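Local coordinates for protein terminal uridylyltransferase 1 (Trypanosoma brucei, PDB 5HZD) that adds uridines to the 3' hydroxyl of guide RNAs, ribosomal RNAs and some mRNAs, using UTP, during mitochondrial RNA editing, at residues A[128-131]-A[132-135]. Numbering follows the deposited sequence.
Sequences VVDV and DAME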
loop_
_atom_site.group_PDB
_atom_site.type_symbol
_atom_site.label_atom_id
_atom_site.label_comp_id
_atom_site.label_asym_id
_atom_site.label_seq_id
_atom_site.Cartn_x
_atom_site.Cartn_y
_atom_site.Cartn_z
ATOM N N VAL A 128 0.917 2.201 -14.287
ATOM C CA VAL A 128 1.010 2.858 -15.601
ATOM C C VAL A 128 0.049 2.137 -16.539
ATOM O O VAL A 128 0.252 0.969 -16.850
ATOM C CB VAL A 128 2.459 2.718 -16.135
ATOM C CG1 VAL A 128 2.581 3.286 -17.573
ATOM C CG2 VAL A 128 3.444 3.426 -15.168
ATOM N N VAL A 129 -0.997 2.826 -17.001
ATOM C CA VAL A 129 -2.083 2.192 -17.732
ATOM C C VAL A 129 -2.553 3.101 -18.862
ATOM O O VAL A 129 -2.749 4.320 -18.656
ATOM C CB VAL A 129 -3.317 1.948 -16.808
ATOM C CG1 VAL A 129 -4.457 1.264 -17.594
ATOM C CG2 VAL A 129 -2.904 1.099 -15.593
ATOM N N ASP A 130 -2.742 2.492 -20.034
ATOM C CA ASP A 130 -3.425 3.093 -21.177
ATOM C C ASP A 130 -4.861 2.611 -21.075
ATOM O O ASP A 130 -5.159 1.436 -21.358
ATOM C CB ASP A 130 -2.757 2.581 -22.469
ATOM C CG ASP A 130 -3.473 3.011 -23.758
ATOM O OD1 ASP A 130 -4.657 3.428 -23.740
ATOM O OD2 ASP A 130 -2.860 2.860 -24.849
ATOM N N VAL A 131 -5.736 3.531 -20.686
ATOM C CA VAL A 131 -7.134 3.198 -20.393
ATOM C C VAL A 131 -7.889 2.716 -21.632
ATOM O O VAL A 131 -8.615 1.716 -21.543
ATOM C CB VAL A 131 -7.828 4.368 -19.715
ATOM C CG1 VAL A 131 -9.352 4.113 -19.575
ATOM C CG2 VAL A 131 -7.202 4.589 -18.342
ATOM N N ASP A 132 -7.712 3.386 -22.772
ATOM C CA ASP A 132 -8.293 2.927 -24.034
ATOM C C ASP A 132 -7.899 1.475 -24.299
ATOM O O ASP A 132 -8.749 0.641 -24.639
ATOM C CB ASP A 132 -7.796 3.777 -25.211
ATOM C CG ASP A 132 -8.458 5.127 -25.284
ATOM O OD1 ASP A 132 -9.410 5.361 -24.510
ATOM O OD2 ASP A 132 -8.041 5.950 -26.141
ATOM N N ALA A 133 -6.609 1.173 -24.142
ATOM C CA ALA A 133 -6.132 -0.178 -24.432
ATOM C C ALA A 133 -6.715 -1.184 -23.452
ATOM O O ALA A 133 -7.116 -2.283 -23.864
ATOM C CB ALA A 133 -4.609 -0.241 -24.402
ATOM N N MET A 134 -6.789 -0.806 -22.179
ATOM C CA MET A 134 -7.366 -1.678 -21.166
ATOM C C MET A 134 -8.804 -2.018 -21.545
ATOM O O MET A 134 -9.236 -3.166 -21.432
ATOM C CB MET A 134 -7.339 -0.997 -19.802
ATOM C CG MET A 134 -8.145 -1.717 -18.741
ATOM S SD MET A 134 -7.793 -0.982 -17.151
ATOM C CE MET A 134 -9.093 -1.652 -16.104
ATOM N N GLU A 135 -9.543 -1.017 -22.026
ATOM C CA GLU A 135 -10.935 -1.240 -22.422
ATOM C C GLU A 135 -11.070 -2.208 -23.605
ATOM O O GLU A 135 -12.059 -2.956 -23.686
ATOM C CB GLU A 135 -11.646 0.087 -22.682
ATOM C CG GLU A 135 -11.809 0.921 -21.384
ATOM C CD GLU A 135 -12.798 0.297 -20.418
ATOM O OE1 GLU A 135 -13.960 0.080 -20.830
ATOM O OE2 GLU A 135 -12.424 0.016 -19.258
HETATM O O HOH W 1 -6.058 5.728 -23.236
#
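D130 is the N-cap of helix 131-135, and its OD1 accepts from the A133 backbone N at 3.0 Å. The bond is fairly straight (N-H...O 164°), but the N-H meets OD1 from above the carboxylate plane. A chi1 of 174° sets D130 CG beside the D130 carbonyl carbon, which brings OD1 to the amide of A133. There D130 CG also packs on A133 CB at 3.5 Å. A water donates to D130 OD1 at 2.7 Å and accepts from D132 N at 2.9 Å, so it serves a second amide of the turn. The helix itself starts with M134 N bonded to D130 O at 2.9 Å, followed by E135 N to V131 O. Just before the cap, V129 CG1 lies 4.0 Å from SD of an extended M134 chain, in one of two M134 conformers, so this contact is uncertain. H101 NE2 holds D130 OD2, while K103 forms a salt bridge with D132 OD2. The cap sits where strand 124-129 of the palm sheet, which carries the probable metal ligand D125, passes into helix 131-135. Two bonds grip OD1 and a third holds OD2, so the buried carboxylate is well satisfied; if ionised, as is likely, it would interact favourably with the positive end of the helix dipole, probably modestly in so short a helix.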